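Local coordinates for 5-oxopent-3-ene-1,2,5-tricarboxylate decarboxylase (PDB 6IYM), which belongs to the fumarylacetoacetate hydrolase family and holds a magnesium ion among acidic side chains in a beta-rich core, at residues A[116-121]-A[159-164]; A[195-200]-A[263-268]; A[14-19]-A[29-34]. One frame throughout, in Å; residues are numbered along the deposited sequence.

Contact 1: residues A[116-121]-A[159-164]; sequences DLTQQL and RDLQKE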
ATOM      1  N   ASP A 116     -15.076   6.253  18.538  1.00 56.58           N
ATOM      2  CA  ASP A 116     -15.206   4.809  18.916  1.00 55.93           C
ATOM      3  C   ASP A 116     -13.861   4.073  18.813  1.00 58.57           C
ATOM      4  O   ASP A 116     -13.644   3.112  19.592  1.00 54.48           O
ATOM      5  CB  ASP A 116     -16.253   4.068  18.077  1.00 60.52           C
ATOM      6  CG  ASP A 116     -16.200   4.333  16.577  1.00 67.85           C
ATOM      7  OD1 ASP A 116     -15.291   5.085  16.128  1.00 70.92           O
ATOM      8  OD2 ASP A 116     -17.072   3.786  15.861  1.00 70.20           O
ATOM      9  N   LEU A 117     -12.965   4.457  17.896  1.00 49.63           N
ATOM     10  CA  LEU A 117     -11.736   3.642  17.649  1.00 49.02           C
ATOM     11  C   LEU A 117     -10.522   4.241  18.349  1.00 48.97           C
ATOM     12  O   LEU A 117      -9.615   3.443  18.647  1.00 51.77           O
ATOM     13  CB  LEU A 117     -11.500   3.499  16.139  1.00 48.07           C
ATOM     14  CG  LEU A 117     -12.723   3.054  15.334  1.00 53.34           C
ATOM     15  CD1 LEU A 117     -12.361   2.730  13.890  1.00 53.05           C
ATOM     16  CD2 LEU A 117     -13.389   1.843  15.974  1.00 59.07           C
ATOM     17  N   THR A 118     -10.490   5.568  18.565  1.00 48.24           N
ATOM     18  CA  THR A 118      -9.301   6.305  19.077  1.00 48.54           C
ATOM     19  C   THR A 118      -9.692   7.325  20.154  1.00 43.94           C
ATOM     20  O   THR A 118     -10.709   8.029  19.947  1.00 43.83           O
ATOM     21  CB  THR A 118      -8.596   7.177  18.021  1.00 47.56           C
ATOM     22  OG1 THR A 118      -8.855   6.752  16.688  1.00 65.37           O
ATOM     23  CG2 THR A 118      -7.106   7.201  18.261  1.00 46.42           C
ATOM     24  N   GLN A 119      -8.880   7.440  21.211  1.00 48.68           N
ATOM     25  CA  GLN A 119      -8.869   8.636  22.102  1.00 56.72           C
ATOM     26  C   GLN A 119      -7.452   9.221  22.162  1.00 55.70           C
ATOM     27  O   GLN A 119      -7.210  10.023  23.055  1.00 53.46           O
ATOM     28  CB  GLN A 119      -9.395   8.300  23.504  1.00 59.03           C
ATOM     29  CG  GLN A 119     -10.834   7.797  23.525  1.00 57.84           C
ATOM     30  CD  GLN A 119     -11.846   8.835  23.116  1.00 57.15           C
ATOM     31  OE1 GLN A 119     -12.727   8.586  22.287  1.00 61.39           O
ATOM     32  NE2 GLN A 119     -11.739  10.009  23.711  1.00 57.65           N
ATOM     33  N   GLN A 120      -6.550   8.823  21.252  1.00 54.26           N
ATOM     34  CA  GLN A 120      -5.192   9.414  21.120  1.00 44.30           C
ATOM     35  C   GLN A 120      -4.922   9.786  19.657  1.00 43.24           C
ATOM     36  O   GLN A 120      -3.883   9.406  19.126  1.00 43.98           O
ATOM     37  CB  GLN A 120      -4.166   8.463  21.714  1.00 46.98           C
ATOM     38  CG  GLN A 120      -4.422   8.135  23.189  1.00 48.49           C
ATOM     39  CD  GLN A 120      -3.225   7.451  23.791  1.00 51.17           C
ATOM     40  OE1 GLN A 120      -2.534   6.671  23.135  1.00 57.42           O
ATOM     41  NE2 GLN A 120      -2.922   7.793  25.027  1.00 53.87           N
ATOM     42  N   LEU A 121      -5.839  10.507  19.026  1.00 39.81           N
ATOM     43  CA  LEU A 121      -5.662  11.011  17.646  1.00 41.15           C
ATOM     44  C   LEU A 121      -4.601  12.123  17.630  1.00 44.66           C
ATOM     45  O   LEU A 121      -4.684  13.042  18.494  1.00 39.95           O
ATOM     46  CB  LEU A 121      -6.988  11.543  17.146  1.00 41.60           C
ATOM     47  CG  LEU A 121      -6.963  11.967  15.684  1.00 42.74           C
ATOM     48  CD1 LEU A 121      -6.630  10.774  14.802  1.00 45.97           C
ATOM     49  CD2 LEU A 121      -8.293  12.574  15.307  1.00 42.04           C
ATOM     50  N   ARG A 159      -2.519   6.986  18.137  1.00 43.84           N
ATOM     51  CA  ARG A 159      -1.363   6.525  18.955  1.00 42.32           C
ATOM     52  C   ARG A 159      -1.704   5.219  19.702  1.00 45.84           C
ATOM     53  O   ARG A 159      -0.772   4.397  19.904  1.00 48.50           O
ATOM     54  CB  ARG A 159      -0.929   7.636  19.911  1.00 45.14           C
ATOM     55  CG  ARG A 159      -0.494   8.915  19.214  1.00 44.58           C
ATOM     56  CD  ARG A 159       0.751   8.695  18.387  1.00 45.64           C
ATOM     57  NE  ARG A 159       1.198   9.912  17.721  1.00 47.23           N
ATOM     58  CZ  ARG A 159       2.173   9.973  16.806  1.00 47.97           C
ATOM     59  NH1 ARG A 159       2.816   8.878  16.436  1.00 47.81           N
ATOM     60  NH2 ARG A 159       2.505  11.136  16.264  1.00 45.96           N
ATOM     61  N   ASP A 160      -2.971   4.995  20.053  1.00 41.41           N
ATOM     62  CA  ASP A 160      -3.411   3.796  20.818  1.00 46.53           C
ATOM     63  C   ASP A 160      -3.523   2.601  19.844  1.00 47.68           C
ATOM     64  O   ASP A 160      -3.095   1.492  20.215  1.00 49.10           O
ATOM     65  CB  ASP A 160      -4.662   4.099  21.669  1.00 43.68           C
ATOM     66  CG  ASP A 160      -5.751   4.870  20.947  1.00 51.89           C
ATOM     67  OD1 ASP A 160      -5.595   5.126  19.716  1.00 52.01           O
ATOM     68  OD2 ASP A 160      -6.775   5.165  21.586  1.00 49.94           O
ATOM     69  N   LEU A 161      -3.989   2.818  18.615  1.00 48.11           N
ATOM     70  CA  LEU A 161      -4.100   1.752  17.583  1.00 50.30           C
ATOM     71  C   LEU A 161      -2.692   1.312  17.145  1.00 53.84           C
ATOM     72  O   LEU A 161      -2.498   0.099  16.800  1.00 44.19           O
ATOM     73  CB  LEU A 161      -4.937   2.275  16.412  1.00 48.23           C
ATOM     74  CG  LEU A 161      -6.447   2.218  16.601  1.00 48.45           C
ATOM     75  CD1 LEU A 161      -6.860   2.799  17.929  1.00 57.51           C
ATOM     76  CD2 LEU A 161      -7.155   2.935  15.471  1.00 50.14           C
ATOM     77  N   GLN A 162      -1.721   2.234  17.191  1.00 51.57           N
ATOM     78  CA  GLN A 162      -0.300   1.941  16.866  1.00 49.33           C
ATOM     79  C   GLN A 162       0.214   0.809  17.760  1.00 53.95           C
ATOM     80  O   GLN A 162       0.912  -0.075  17.258  1.00 56.89           O
ATOM     81  CB  GLN A 162       0.593   3.162  17.069  1.00 51.29           C
ATOM     82  CG  GLN A 162       0.931   3.930  15.810  1.00 51.13           C
ATOM     83  CD  GLN A 162       1.929   5.025  16.126  1.00 57.66           C
ATOM     84  OE1 GLN A 162       1.679   5.912  16.936  1.00 52.74           O
ATOM     85  NE2 GLN A 162       3.102   4.947  15.521  1.00 54.89           N
ATOM     86  N   LYS A 163      -0.084   0.862  19.050  1.00 53.68           N
ATOM     87  CA  LYS A 163       0.397  -0.138  20.023  1.00 60.08           C
ATOM     88  C   LYS A 163      -0.526  -1.362  19.972  1.00 57.81           C
ATOM     89  O   LYS A 163      -0.009  -2.487  20.081  1.00 55.00           O
ATOM     90  CB  LYS A 163       0.517   0.525  21.397  1.00 68.64           C
ATOM     91  CG  LYS A 163       1.644   1.553  21.489  1.00 72.48           C
ATOM     92  CD  LYS A 163       1.988   1.999  22.897  1.00 83.68           C
ATOM     93  CE  LYS A 163       2.429   0.854  23.787  1.00 95.05           C
ATOM     94  NZ  LYS A 163       2.969   1.336  25.080  1.00104.27           N
ATOM     95  N   GLU A 164      -1.829  -1.150  19.775  1.00 54.93           N
ATOM     96  CA  GLU A 164      -2.870  -2.216  19.776  1.00 54.71           C
ATOM     97  C   GLU A 164      -2.659  -3.176  18.595  1.00 52.78           C
ATOM     98  O   GLU A 164      -3.025  -4.354  18.720  1.00 49.19           O
ATOM     99  CB  GLU A 164      -4.243  -1.557  19.696  1.00 59.46           C
ATOM    100  CG  GLU A 164      -5.421  -2.510  19.667  1.00 65.18           C
ATOM    101  CD  GLU A 164      -6.769  -1.828  19.889  1.00 78.64           C
ATOM    102  OE1 GLU A 164      -6.829  -0.815  20.654  1.00 79.74           O
ATOM    103  OE2 GLU A 164      -7.769  -2.300  19.298  1.00 80.55           O
TER
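Gln-120 and Arg-159 bring the two backbones together, their CA atoms 5.3 Å apart, and a hydrogen bond from Arg-159 N to Gln-120 O at 2.9 Å ties the loop to the helical segment 159-164. Asp-160 and Gln-120 carry much of the side-chain contact. The CG of Asp-160 sits between the backbone N and the carbonyl carbon (chi1 45°), which swings the carboxylate across to the loop. There Asp-160 OD2 accepts Gln-119 N at 3.1 Å, an almost straight bond (172°) that arrives on the syn side and slightly out of the carboxylate plane. The other oxygen, Asp-160 OD1, takes a weak bond from Leu-161 N and faces the methyl of Thr-118, although the modelled 3.0 Å between Thr-118 CG2 and Asp-160 OD1 is doubtfully short. Gln-120 runs extended past this carboxylate, its amide plane turned 35° from it, and its OE1 rests 3.6 Å from Asp-160 CB. Farther along, Leu-161 lays CD1 against the Leu-117 carbonyl, in a modelled approach too close to be relied on, while its CD2 comes within 4.4 Å of Leu-117 CB. Arg-159 touches Gln-120 with the root of its chain alone; a bend at chi2 sends the guanidinium away, where NH1 bonds Gln-162 OE1 at 3.2 Å and NE and NH2 form salt bridges with Asp-122 and Glu-124. Since Glu-124 is a magnesium ligand, Arg-159 is a second-shell residue and probably helps to orient that carboxylate. The loop connects strand 111-112 to strand 121-131, and helix 159-164 follows strand 147-158, the antiparallel partner of 121-131; Leu-117 packs on Gly-228 of the second subunit.

Contact 2: residues A[195-200]-A[263-268]; sequences VLVETR and VSIEGI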
ATOM      1  N   VAL A 195      14.048  23.860   4.220  1.00 45.12           N
ATOM      2  CA  VAL A 195      12.686  24.439   4.161  1.00 45.41           C
ATOM      3  C   VAL A 195      12.036  24.191   5.521  1.00 42.23           C
ATOM      4  O   VAL A 195      12.301  23.131   6.147  1.00 50.05           O
ATOM      5  CB  VAL A 195      11.846  23.911   2.981  1.00 44.34           C
ATOM      6  CG1 VAL A 195      12.587  24.099   1.665  1.00 51.76           C
ATOM      7  CG2 VAL A 195      11.427  22.466   3.157  1.00 46.70           C
ATOM      8  N   LEU A 196      11.212  25.146   5.932  1.00 42.35           N
ATOM      9  CA  LEU A 196      10.537  25.167   7.249  1.00 41.36           C
ATOM     10  C   LEU A 196       9.210  24.419   7.132  1.00 39.67           C
ATOM     11  O   LEU A 196       8.411  24.766   6.242  1.00 34.47           O
ATOM     12  CB  LEU A 196      10.339  26.619   7.686  1.00 45.23           C
ATOM     13  CG  LEU A 196       9.826  26.784   9.111  1.00 46.07           C
ATOM     14  CD1 LEU A 196      10.745  26.105  10.107  1.00 46.70           C
ATOM     15  CD2 LEU A 196       9.656  28.254   9.444  1.00 47.71           C
ATOM     16  N   VAL A 197       9.053  23.381   7.957  1.00 38.87           N
ATOM     17  CA  VAL A 197       7.799  22.601   8.115  1.00 37.18           C
ATOM     18  C   VAL A 197       7.177  23.030   9.454  1.00 37.81           C
ATOM     19  O   VAL A 197       7.776  22.781  10.510  1.00 40.85           O
ATOM     20  CB  VAL A 197       8.060  21.079   8.046  1.00 38.39           C
ATOM     21  CG1 VAL A 197       6.768  20.282   8.195  1.00 39.67           C
ATOM     22  CG2 VAL A 197       8.786  20.674   6.752  1.00 38.82           C
ATOM     23  N   GLU A 198       5.978  23.597   9.427  1.00 39.38           N
ATOM     24  CA  GLU A 198       5.274  24.018  10.663  1.00 37.90           C
ATOM     25  C   GLU A 198       3.871  23.417  10.692  1.00 39.79           C
ATOM     26  O   GLU A 198       3.195  23.289   9.614  1.00 36.93           O
ATOM     27  CB  GLU A 198       5.136  25.536  10.775  1.00 39.76           C
ATOM     28  CG  GLU A 198       6.422  26.319  10.624  1.00 40.61           C
ATOM     29  CD  GLU A 198       6.330  27.735  11.196  1.00 49.00           C
ATOM     30  OE1 GLU A 198       7.154  28.097  12.081  1.00 48.23           O
ATOM     31  OE2 GLU A 198       5.412  28.464  10.787  1.00 50.96           O
ATOM     32  N   THR A 199       3.422  23.135  11.911  1.00 40.05           N
ATOM     33  CA  THR A 199       2.027  22.762  12.211  1.00 42.61           C
ATOM     34  C   THR A 199       1.444  23.680  13.281  1.00 35.32           C
ATOM     35  O   THR A 199       2.067  23.839  14.346  1.00 39.55           O
ATOM     36  CB  THR A 199       1.968  21.299  12.624  1.00 39.97           C
ATOM     37  OG1 THR A 199       2.708  20.645  11.602  1.00 41.26           O
ATOM     38  CG2 THR A 199       0.553  20.785  12.720  1.00 47.11           C
ATOM     39  N   ARG A 200       0.278  24.228  13.001  1.00 36.71           N
ATOM     40  CA  ARG A 200      -0.561  24.934  14.004  1.00 42.90           C
ATOM     41  C   ARG A 200      -1.796  24.081  14.281  1.00 43.91           C
ATOM     42  O   ARG A 200      -2.310  23.454  13.329  1.00 41.13           O
ATOM     43  CB  ARG A 200      -0.926  26.334  13.520  1.00 42.52           C
ATOM     44  CG  ARG A 200       0.270  27.269  13.505  1.00 44.78           C
ATOM     45  CD  ARG A 200      -0.016  28.655  12.985  1.00 46.03           C
ATOM     46  NE  ARG A 200       1.255  29.362  12.982  1.00 48.24           N
ATOM     47  CZ  ARG A 200       1.757  30.056  13.988  1.00 50.83           C
ATOM     48  NH1 ARG A 200       1.079  30.189  15.114  1.00 49.86           N
ATOM     49  NH2 ARG A 200       2.951  30.613  13.867  1.00 50.62           N
ATOM     50  N   VAL A 263      -0.839  22.649   8.543  1.00 34.44           N
ATOM     51  CA  VAL A 263       0.555  22.274   8.166  1.00 36.63           C
ATOM     52  C   VAL A 263       0.974  23.195   7.014  1.00 38.16           C
ATOM     53  O   VAL A 263       0.209  23.392   6.053  1.00 42.43           O
ATOM     54  CB  VAL A 263       0.644  20.788   7.759  1.00 38.96           C
ATOM     55  CG1 VAL A 263       2.069  20.353   7.440  1.00 41.52           C
ATOM     56  CG2 VAL A 263       0.015  19.856   8.796  1.00 36.67           C
ATOM     57  N   SER A 264       2.150  23.770   7.096  1.00 38.00           N
ATOM     58  CA  SER A 264       2.693  24.614   6.016  1.00 39.04           C
ATOM     59  C   SER A 264       4.138  24.205   5.778  1.00 38.66           C
ATOM     60  O   SER A 264       4.817  23.750   6.745  1.00 36.32           O
ATOM     61  CB  SER A 264       2.568  26.077   6.342  1.00 43.96           C
ATOM     62  OG  SER A 264       3.421  26.400   7.416  1.00 41.58           O
ATOM     63  N   ILE A 265       4.567  24.353   4.534  1.00 39.35           N
ATOM     64  CA  ILE A 265       5.964  24.112   4.095  1.00 40.80           C
ATOM     65  C   ILE A 265       6.311  25.282   3.198  1.00 41.59           C
ATOM     66  O   ILE A 265       5.548  25.522   2.257  1.00 39.49           O
ATOM     67  CB  ILE A 265       6.094  22.771   3.364  1.00 43.76           C
ATOM     68  CG1 ILE A 265       5.582  21.630   4.256  1.00 42.78           C
ATOM     69  CG2 ILE A 265       7.538  22.584   2.899  1.00 40.90           C
ATOM     70  CD1 ILE A 265       5.963  20.230   3.786  1.00 42.77           C
ATOM     71  N   GLU A 266       7.364  26.022   3.522  1.00 44.87           N
ATOM     72  CA  GLU A 266       7.672  27.267   2.790  1.00 46.97           C
ATOM     73  C   GLU A 266       8.026  26.845   1.363  1.00 47.90           C
ATOM     74  O   GLU A 266       8.698  25.832   1.198  1.00 43.99           O
ATOM     75  CB  GLU A 266       8.694  28.123   3.559  1.00 58.21           C
ATOM     76  CG  GLU A 266      10.149  27.766   3.370  1.00 61.94           C
ATOM     77  CD  GLU A 266      11.101  28.351   4.410  1.00 67.29           C
ATOM     78  OE1 GLU A 266      10.728  29.329   5.122  1.00 65.70           O
ATOM     79  OE2 GLU A 266      12.224  27.817   4.526  1.00 60.46           O
ATOM     80  N   GLY A 267       7.451  27.537   0.376  1.00 48.68           N
ATOM     81  CA  GLY A 267       7.609  27.237  -1.058  1.00 47.58           C
ATOM     82  C   GLY A 267       6.460  26.416  -1.588  1.00 44.76           C
ATOM     83  O   GLY A 267       6.292  26.416  -2.795  1.00 51.53           O
ATOM     84  N   ILE A 268       5.684  25.731  -0.729  1.00 43.15           N
ATOM     85  CA  ILE A 268       4.561  24.856  -1.180  1.00 41.76           C
ATOM     86  C   ILE A 268       3.213  25.485  -0.799  1.00 42.63           C
ATOM     87  O   ILE A 268       2.333  25.683  -1.689  1.00 46.95           O
ATOM     88  CB  ILE A 268       4.733  23.443  -0.609  1.00 41.92           C
ATOM     89  CG1 ILE A 268       6.179  22.951  -0.757  1.00 40.18           C
ATOM     90  CG2 ILE A 268       3.718  22.503  -1.241  1.00 42.13           C
ATOM     91  CD1 ILE A 268       6.331  21.459  -0.713  1.00 44.20           C
TER
HETATM   92  O   HOH W   1       6.367  26.368   6.861  1.00 43.19           O
HETATM   93  O   HOH W   2       1.446  26.250  10.045  1.00 52.47           O
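Glu-198 and Ser-264 form the antiparallel hydrogen-bonded pair at the middle of this ladder, with Glu-198 N to Ser-264 O at 2.9 Å and Ser-264 N to Glu-198 O at 2.8 Å. Past the end of the regular pairing, Glu-266 N donates to Leu-196 O at 3.2 Å, and the Glu-266 side chain, turned at chi1 (83°) and extended beyond CG, reaches across to segment 195-200, where OE2 receives a weak, bent bond from Leu-196 N. CA-H...O contacts add to the ladder, the shortest running from Val-263 CA to Glu-198 O. Two waters lie beside Ser-264 OG: one donates to Leu-196 O, the other, weakly, to Glu-198 O.

Strands 196-201 and 260-265 are neighbours inside a five-stranded mixed sheet, consistent with the beta-sandwich roll of this family; 204-210 flanks the first and 269-276 the second.

Apolar contacts gather on the face bearing Val-197, Thr-199, Val-263 and Ile-265. Val-197 and Ile-265 stand side by side, CG2 of the valine 4.1 Å from CD1 of the isoleucine. Val-263 CG2, anti to the carbonyl carbon, sits 4.0 Å from Thr-199 OG1, a hydroxyl bonded to Gln-207. Val-195 crosses Ile-265 obliquely, its CG2 3.9 Å from Ile-265 CG2. Against this face lie Ile-152 of strand 147-158 and Leu-127 of strand 121-131.

Contact 3: residues A[14-19]-A[29-34]; sequences ARIGVE and PQVYTD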
ATOM      1  N   ALA A  14     -13.301  17.389 -11.406  1.00 74.98           N
ATOM      2  CA  ALA A  14     -11.851  17.663 -11.357  1.00 71.05           C
ATOM      3  C   ALA A  14     -11.427  18.462 -12.591  1.00 66.65           C
ATOM      4  O   ALA A  14     -11.866  18.112 -13.689  1.00 61.20           O
ATOM      5  CB  ALA A  14     -11.102  16.355 -11.262  1.00 73.38           C
ATOM      6  N   ARG A  15     -10.596  19.492 -12.389  1.00 64.64           N
ATOM      7  CA  ARG A  15      -9.794  20.182 -13.435  1.00 66.26           C
ATOM      8  C   ARG A  15      -8.353  20.326 -12.931  1.00 64.06           C
ATOM      9  O   ARG A  15      -8.123  20.063 -11.746  1.00 64.85           O
ATOM     10  CB  ARG A  15     -10.410  21.541 -13.788  1.00 72.50           C
ATOM     11  CG  ARG A  15     -11.663  21.434 -14.646  1.00 79.56           C
ATOM     12  CD  ARG A  15     -12.118  22.764 -15.221  1.00 84.55           C
ATOM     13  NE  ARG A  15     -11.270  23.244 -16.305  1.00 87.09           N
ATOM     14  CZ  ARG A  15     -11.274  22.778 -17.557  1.00 89.20           C
ATOM     15  NH1 ARG A  15     -12.084  21.791 -17.905  1.00 86.61           N
ATOM     16  NH2 ARG A  15     -10.462  23.305 -18.462  1.00 82.29           N
ATOM     17  N   ILE A  16      -7.420  20.725 -13.798  1.00 53.66           N
ATOM     18  CA  ILE A  16      -5.975  20.859 -13.460  1.00 57.49           C
ATOM     19  C   ILE A  16      -5.597  22.330 -13.610  1.00 64.23           C
ATOM     20  O   ILE A  16      -6.036  22.982 -14.585  1.00 59.07           O
ATOM     21  CB  ILE A  16      -5.083  19.951 -14.333  1.00 50.13           C
ATOM     22  CG1 ILE A  16      -5.287  18.471 -14.017  1.00 53.52           C
ATOM     23  CG2 ILE A  16      -3.614  20.335 -14.215  1.00 49.46           C
ATOM     24  CD1 ILE A  16      -4.704  17.554 -15.072  1.00 57.13           C
ATOM     25  N   GLY A  17      -4.776  22.807 -12.682  1.00 60.85           N
ATOM     26  CA  GLY A  17      -4.322  24.201 -12.622  1.00 59.74           C
ATOM     27  C   GLY A  17      -2.859  24.227 -12.276  1.00 62.07           C
ATOM     28  O   GLY A  17      -2.376  23.207 -11.717  1.00 56.55           O
ATOM     29  N   VAL A  18      -2.184  25.318 -12.647  1.00 65.76           N
ATOM     30  CA  VAL A  18      -0.768  25.603 -12.286  1.00 72.22           C
ATOM     31  C   VAL A  18      -0.703  26.991 -11.649  1.00 73.46           C
ATOM     32  O   VAL A  18      -1.740  27.691 -11.617  1.00 70.50           O
ATOM     33  CB  VAL A  18       0.183  25.491 -13.491  1.00 69.80           C
ATOM     34  CG1 VAL A  18      -0.085  24.225 -14.285  1.00 72.33           C
ATOM     35  CG2 VAL A  18       0.131  26.716 -14.385  1.00 72.96           C
ATOM     36  N   GLU A  19       0.481  27.357 -11.160  1.00 73.69           N
ATOM     37  CA  GLU A  19       0.714  28.631 -10.437  1.00 78.93           C
ATOM     38  C   GLU A  19       2.153  29.078 -10.706  1.00 80.32           C
ATOM     39  O   GLU A  19       3.087  28.371 -10.274  1.00 70.26           O
ATOM     40  CB  GLU A  19       0.409  28.471  -8.947  1.00 80.80           C
ATOM     41  CG  GLU A  19       0.330  29.789  -8.202  1.00 81.70           C
ATOM     42  CD  GLU A  19       0.475  29.646  -6.700  1.00 84.26           C
ATOM     43  OE1 GLU A  19      -0.393  28.988  -6.086  1.00 84.77           O
ATOM     44  OE2 GLU A  19       1.477  30.164  -6.158  1.00 77.37           O
ATOM     45  N   PRO A  29      -6.746  22.349 -20.907  1.00 67.49           N
ATOM     46  CA  PRO A  29      -6.700  22.243 -22.366  1.00 64.61           C
ATOM     47  C   PRO A  29      -5.326  21.902 -22.964  1.00 64.86           C
ATOM     48  O   PRO A  29      -5.271  20.982 -23.763  1.00 67.61           O
ATOM     49  CB  PRO A  29      -7.158  23.633 -22.841  1.00 72.16           C
ATOM     50  CG  PRO A  29      -8.096  24.097 -21.746  1.00 70.57           C
ATOM     51  CD  PRO A  29      -7.442  23.576 -20.478  1.00 70.11           C
ATOM     52  N   GLN A  30      -4.257  22.610 -22.590  1.00 68.60           N
ATOM     53  CA  GLN A  30      -2.907  22.372 -23.188  1.00 76.28           C
ATOM     54  C   GLN A  30      -2.401  20.967 -22.843  1.00 75.92           C
ATOM     55  O   GLN A  30      -1.692  20.399 -23.692  1.00 81.78           O
ATOM     56  CB  GLN A  30      -1.854  23.387 -22.740  1.00 78.84           C
ATOM     57  CG  GLN A  30      -1.779  24.635 -23.609  1.00 79.04           C
ATOM     58  CD  GLN A  30      -2.327  25.837 -22.882  1.00 76.59           C
ATOM     59  OE1 GLN A  30      -3.457  25.822 -22.391  1.00 74.37           O
ATOM     60  NE2 GLN A  30      -1.515  26.883 -22.796  1.00 67.30           N
ATOM     61  N   VAL A  31      -2.741  20.439 -21.659  1.00 77.98           N
ATOM     62  CA  VAL A  31      -2.161  19.171 -21.109  1.00 75.44           C
ATOM     63  C   VAL A  31      -3.084  17.974 -21.422  1.00 78.49           C
ATOM     64  O   VAL A  31      -2.616  16.832 -21.259  1.00 81.30           O
ATOM     65  CB  VAL A  31      -1.832  19.292 -19.602  1.00 64.90           C
ATOM     66  CG1 VAL A  31      -0.922  20.472 -19.320  1.00 65.33           C
ATOM     67  CG2 VAL A  31      -3.063  19.366 -18.720  1.00 56.87           C
ATOM     68  N   TYR A  32      -4.326  18.208 -21.865  1.00 77.95           N
ATOM     69  CA  TYR A  32      -5.238  17.185 -22.461  1.00 81.99           C
ATOM     70  C   TYR A  32      -5.537  16.064 -21.457  1.00 77.49           C
ATOM     71  O   TYR A  32      -5.498  14.886 -21.846  1.00 77.71           O
ATOM     72  CB  TYR A  32      -4.659  16.594 -23.757  1.00 84.05           C
ATOM     73  CG  TYR A  32      -4.403  17.609 -24.840  1.00 87.29           C
ATOM     74  CD1 TYR A  32      -5.449  18.169 -25.558  1.00 93.82           C
ATOM     75  CD2 TYR A  32      -3.116  18.041 -25.127  1.00 94.36           C
ATOM     76  CE1 TYR A  32      -5.227  19.132 -26.528  1.00 94.50           C
ATOM     77  CE2 TYR A  32      -2.876  19.001 -26.099  1.00101.32           C
ATOM     78  CZ  TYR A  32      -3.936  19.547 -26.804  1.00 97.30           C
ATOM     79  OH  TYR A  32      -3.710  20.491 -27.762  1.00 94.59           O
ATOM     80  N   THR A  33      -5.874  16.413 -20.215  1.00 76.80           N
ATOM     81  CA  THR A  33      -6.375  15.455 -19.198  1.00 67.95           C
ATOM     82  C   THR A  33      -6.841  16.214 -17.951  1.00 65.12           C
ATOM     83  O   THR A  33      -6.406  17.359 -17.779  1.00 61.80           O
ATOM     84  CB  THR A  33      -5.302  14.407 -18.880  1.00 63.86           C
ATOM     85  OG1 THR A  33      -5.817  13.575 -17.840  1.00 69.03           O
ATOM     86  CG2 THR A  33      -3.977  15.006 -18.472  1.00 63.81           C
ATOM     87  N   ASP A  34      -7.694  15.583 -17.139  1.00 60.55           N
ATOM     88  CA  ASP A  34      -8.134  16.053 -15.789  1.00 67.27           C
ATOM     89  C   ASP A  34      -7.452  15.245 -14.658  1.00 65.66           C
ATOM     90  O   ASP A  34      -7.878  15.388 -13.474  1.00 56.93           O
ATOM     91  CB  ASP A  34      -9.649  15.902 -15.649  1.00 60.92           C
ATOM     92  CG  ASP A  34     -10.034  14.444 -15.803  1.00 63.46           C
ATOM     93  OD1 ASP A  34      -9.313  13.767 -16.552  1.00 59.83           O
ATOM     94  OD2 ASP A  34     -10.995  13.988 -15.127  1.00 62.43           O
TER
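Ile-16 meets Thr-33 and Asp-34 because its CG1 is anti to the carbonyl carbon (chi1 -69°) and the chain then runs on extended (chi2 165°), carrying CD1 from the strand to the returning backbone. The setting is a beta-meander, strands 4-10, 13-20 and 23-26 pairing antiparallel in succession, after which the chain turns through the short helix 28-31 and comes back over the middle strand. The segments share no hydrogen bond; what joins them is van der Waals contact, centred on that one methyl. Ile-16 CD1 comes within 3.2 Å of Thr-33 O, a close approach, and lies 3.6 Å from Asp-34 C. On the helix side the same CD1 reaches Val-31 CG2 more loosely, at 4.4 Å, and Val-39 of helix 36-41 helps to enclose the isoleucine. Thr-33 puts its hydroxyl to other use, bonding Glu-38 and the backbone N of Ser-35 at the approach to that helix. Tyr-32, the first residue to leave helical geometry, has a positive phi (61°), which marks the turn of the chain between Val-31 and Thr-33. At the Asp-34 end of segment 29-34, Asp-34 CB packs 3.7 Å from Ala-14 O. At its Pro-29 end, Arg-15 starts out away from the helix but bends at chi3, so that the side chain swings back and crosses that of Pro-29 at about a right angle. A salt bridge from Arg-15 NE to Asp-26 on the adjoining strand holds it there, the guanidinium lying oblique to the proline with Arg-15 NH2 3.6 Å from Pro-29 CD.

Contacts 1 and 2 lie within the fumarylacetoacetate hydrolase family region of the sequence and approach the metal from different parts of it: the Arg-159 side chain is about 7 Å from the magnesium ion and that of Val-197 about 10 Å. Both touch strands 121-131 and 147-158, which supply the ligands Glu-124, Glu-126 and Asp-155, although the contacts' centres are 26 Å apart. Contact 3 belongs to the N-terminal meander, linked to the larger sheet where strand 4-10 pairs with 178-186. Its centre is 39 Å from that of contact 1, beyond the chain's centre, and 25 Å from that of contact 2, whose nearest atoms are about 6 Å away without touching.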